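Uncharacterized protein (Staphylococcus aureus, PDB 3P8A) is of unknown function but carries a glyoxalase-like domain of the VOC superfamily, whose members commonly bind small molecules or metal ions in beta-sheet-lined pockets. Local coordinates at residues 39-44 and 259-264. Residues are numbered along the deposited sequence; the frame is centred on the assembly and turned at random.
Sequences SFPGDV and YSIFIR
The ring of Pro-41 is the bump and the notch between Ile-261 and Ile-263 is the hollow. Pro-41 CG rests 3.8 Å from Ile-261 CG2 on one wall. On the other wall Ile-263 reaches up end-on, its CD1 3.8 Å from Pro-41 CD and hardly farther from Pro-41 CG, so this single methyl touches both atoms on the side that enters the notch. Ile-263 can reach this far because CG1 stands anti to the backbone N (chi1 -171°), whereas in Ile-261 CG2 takes that place and CG1 swings beside the N (chi1 -52°), carrying CD1 toward Val-44.

The strand 259-263 is an outermost strand of the seven-stranded mixed sheet, antiparallel to 266-272, and its odd-numbered residues face the loop that joins strands 24-31 and 48-53 of the eight-stranded sheet; this apolar surface contact, without hydrogen bonds across it, lays a connecting loop of one sheet against the edge strand of the other. The loop turns sharply here, with Asp-43 N hydrogen-bonded to Phe-40 O and Val-44 N to Pro-41 O, which sets a second bump beside the first. Val-44 straddles the join of Ile-261 and Tyr-259, one methyl on each: Val-44 CG2 lies 3.9 Å from Ile-261 CD1, and Val-44 CG1 equally near Tyr-259 OH. Ile-261 CD1 also lies at the tyrosine ring's edge, in its plane. Deeper in, Phe-40 meets Tyr-268 edge-to-face.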
ATOM      1  N   SER A  39      -0.100   2.630  19.135  1.00 14.98           N
ATOM      2  CA  SER A  39       0.846   1.525  19.170  1.00 16.55           C
ATOM      3  C   SER A  39       0.043   0.250  18.898  1.00 21.74           C
ATOM      4  O   SER A  39      -1.159   0.212  19.168  1.00 23.00           O
ATOM      5  CB  SER A  39       1.554   1.427  20.521  1.00 22.16           C
ATOM      6  OG  SER A  39       0.630   1.303  21.590  1.00 33.33           O
ATOM      7  N   PHE A  40       0.684  -0.773  18.338  1.00 19.20           N
ATOM      8  CA  PHE A  40       0.060  -2.061  18.086  1.00 19.18           C
ATOM      9  C   PHE A  40      -0.162  -2.807  19.410  1.00 23.49           C
ATOM     10  O   PHE A  40       0.649  -2.648  20.331  1.00 19.89           O
ATOM     11  CB  PHE A  40       0.963  -2.910  17.176  1.00 21.78           C
ATOM     12  CG  PHE A  40       0.558  -2.859  15.733  1.00 23.42           C
ATOM     13  CD1 PHE A  40       1.109  -1.921  14.872  1.00 27.27           C
ATOM     14  CD2 PHE A  40      -0.366  -3.758  15.227  1.00 26.60           C
ATOM     15  CE1 PHE A  40       0.733  -1.879  13.523  1.00 28.68           C
ATOM     16  CE2 PHE A  40      -0.742  -3.713  13.885  1.00 29.11           C
ATOM     17  CZ  PHE A  40      -0.196  -2.770  13.046  1.00 27.26           C
ATOM     18  N   PRO A  41      -1.223  -3.659  19.505  1.00 23.87           N
ATOM     19  CA  PRO A  41      -1.466  -4.421  20.743  1.00 24.24           C
ATOM     20  C   PRO A  41      -0.278  -5.299  21.134  1.00 28.20           C
ATOM     21  O   PRO A  41       0.283  -5.999  20.289  1.00 27.92           O
ATOM     22  CB  PRO A  41      -2.690  -5.267  20.392  1.00 26.81           C
ATOM     23  CG  PRO A  41      -3.364  -4.502  19.323  1.00 31.67           C
ATOM     24  CD  PRO A  41      -2.268  -3.944  18.503  1.00 26.95           C
ATOM     25  N   GLY A  42       0.138  -5.189  22.396  1.00 24.97           N
ATOM     26  CA  GLY A  42       1.297  -5.894  22.941  1.00 25.05           C
ATOM     27  C   GLY A  42       2.581  -5.654  22.165  1.00 28.24           C
ATOM     28  O   GLY A  42       3.500  -6.474  22.223  1.00 27.94           O
ATOM     29  N   ASP A  43       2.651  -4.526  21.419  1.00 24.61           N
ATOM     30  CA  ASP A  43       3.800  -4.152  20.579  1.00 23.94           C
ATOM     31  C   ASP A  43       4.216  -5.293  19.637  1.00 23.35           C
ATOM     32  O   ASP A  43       5.407  -5.450  19.370  1.00 21.59           O
ATOM     33  CB  ASP A  43       4.991  -3.653  21.447  1.00 25.99           C
ATOM     34  CG  ASP A  43       4.750  -2.325  22.146  1.00 45.16           C
ATOM     35  OD1 ASP A  43       5.170  -1.279  21.601  1.00 47.24           O
ATOM     36  OD2 ASP A  43       4.150  -2.332  23.245  1.00 55.09           O
ATOM     37  N   VAL A  44       3.232  -6.096  19.143  1.00 18.52           N
ATOM     38  CA  VAL A  44       3.468  -7.261  18.262  1.00 18.34           C
ATOM     39  C   VAL A  44       4.329  -6.824  17.061  1.00 19.38           C
ATOM     40  O   VAL A  44       5.340  -7.453  16.772  1.00 18.91           O
ATOM     41  CB  VAL A  44       2.171  -7.992  17.798  1.00 22.66           C
ATOM     42  CG1 VAL A  44       1.691  -9.054  18.792  1.00 22.95           C
ATOM     43  CG2 VAL A  44       1.067  -7.017  17.414  1.00 22.41           C
ATOM     44  N   TYR A 259      -3.920 -16.080  14.745  1.00 14.64           N
ATOM     45  CA  TYR A 259      -4.732 -15.069  15.414  1.00 14.88           C
ATOM     46  C   TYR A 259      -4.912 -13.880  14.503  1.00 16.13           C
ATOM     47  O   TYR A 259      -4.090 -13.635  13.619  1.00 16.59           O
ATOM     48  CB  TYR A 259      -4.183 -14.644  16.798  1.00 15.48           C
ATOM     49  CG  TYR A 259      -2.815 -14.006  16.756  1.00 17.48           C
ATOM     50  CD1 TYR A 259      -2.671 -12.630  16.624  1.00 19.22           C
ATOM     51  CD2 TYR A 259      -1.659 -14.778  16.848  1.00 18.53           C
ATOM     52  CE1 TYR A 259      -1.415 -12.036  16.606  1.00 19.47           C
ATOM     53  CE2 TYR A 259      -0.397 -14.195  16.803  1.00 19.61           C
ATOM     54  CZ  TYR A 259      -0.281 -12.819  16.704  1.00 24.19           C
ATOM     55  OH  TYR A 259       0.956 -12.230  16.631  1.00 27.25           O
ATOM     56  N   SER A 260      -5.949 -13.129  14.755  1.00 11.36           N
ATOM     57  CA  SER A 260      -6.247 -11.941  13.987  1.00 10.88           C
ATOM     58  C   SER A 260      -6.470 -10.781  14.907  1.00 13.37           C
ATOM     59  O   SER A 260      -7.089 -10.925  15.964  1.00 13.13           O
ATOM     60  CB  SER A 260      -7.476 -12.160  13.116  1.00 14.88           C
ATOM     61  OG  SER A 260      -7.347 -13.334  12.340  1.00 26.69           O
ATOM     62  N   ILE A 261      -6.013  -9.613  14.481  1.00  9.49           N
ATOM     63  CA  ILE A 261      -6.196  -8.402  15.255  1.00  9.64           C
ATOM     64  C   ILE A 261      -6.997  -7.429  14.409  1.00 13.30           C
ATOM     65  O   ILE A 261      -6.571  -7.094  13.296  1.00 11.10           O
ATOM     66  CB  ILE A 261      -4.857  -7.764  15.745  1.00 13.14           C
ATOM     67  CG1 ILE A 261      -3.956  -8.795  16.481  1.00 14.39           C
ATOM     68  CG2 ILE A 261      -5.126  -6.510  16.612  1.00 15.16           C
ATOM     69  CD1 ILE A 261      -2.537  -8.314  16.776  1.00 20.12           C
ATOM     70  N   PHE A 262      -8.156  -6.991  14.929  1.00  9.11           N
ATOM     71  CA  PHE A 262      -8.942  -5.974  14.244  0.50  8.38           C
ATOM     72  C   PHE A 262      -8.608  -4.681  14.915  1.00 15.39           C
ATOM     73  O   PHE A 262      -8.824  -4.526  16.126  1.00 17.12           O
ATOM     74  CB  PHE A 262     -10.472  -6.181  14.236  0.50  9.32           C
ATOM     75  CG  PHE A 262     -11.175  -4.932  13.725  0.50  9.73           C
ATOM     76  CD1 PHE A 262     -11.350  -4.718  12.362  0.50 10.24           C
ATOM     77  CD2 PHE A 262     -11.557  -3.918  14.603  0.50 11.34           C
ATOM     78  CE1 PHE A 262     -11.963  -3.558  11.897  0.50 10.48           C
ATOM     79  CE2 PHE A 262     -12.137  -2.735  14.128  0.50 12.75           C
ATOM     80  CZ  PHE A 262     -12.370  -2.578  12.790  0.50 10.29           C
ATOM     81  N   ILE A 263      -8.052  -3.747  14.142  1.00 11.23           N
ATOM     82  CA  ILE A 263      -7.668  -2.469  14.701  1.00 12.55           C
ATOM     83  C   ILE A 263      -7.822  -1.326  13.722  1.00 15.04           C
ATOM     84  O   ILE A 263      -7.334  -1.399  12.593  1.00 13.81           O
ATOM     85  CB  ILE A 263      -6.265  -2.561  15.374  1.00 16.76           C
ATOM     86  CG1 ILE A 263      -5.917  -1.291  16.157  1.00 18.83           C
ATOM     87  CG2 ILE A 263      -5.156  -3.011  14.405  1.00 16.69           C
ATOM     88  CD1 ILE A 263      -5.024  -1.570  17.413  1.00 28.66           C
ATOM     89  N   ARG A 264      -8.576  -0.290  14.142  1.00 10.32           N
ATOM     90  CA  ARG A 264      -8.830   0.937  13.381  1.00 10.31           C
ATOM     91  C   ARG A 264      -9.220   0.680  11.943  1.00 12.39           C
ATOM     92  O   ARG A 264      -8.634   1.284  11.042  1.00 11.09           O
ATOM     93  CB  ARG A 264      -7.605   1.889  13.456  1.00 12.97           C
ATOM     94  CG  ARG A 264      -7.148   2.234  14.883  1.00 17.88           C
ATOM     95  CD  ARG A 264      -8.029   3.268  15.541  1.00 30.19           C
ATOM     96  NE  ARG A 264      -7.287   4.027  16.545  1.00 43.63           N
ATOM     97  CZ  ARG A 264      -7.368   5.342  16.715  1.00 66.32           C
ATOM     98  NH1 ARG A 264      -8.155   6.073  15.932  1.00 50.69           N
ATOM     99  NH2 ARG A 264      -6.647   5.941  17.654  1.00 63.87           N
TER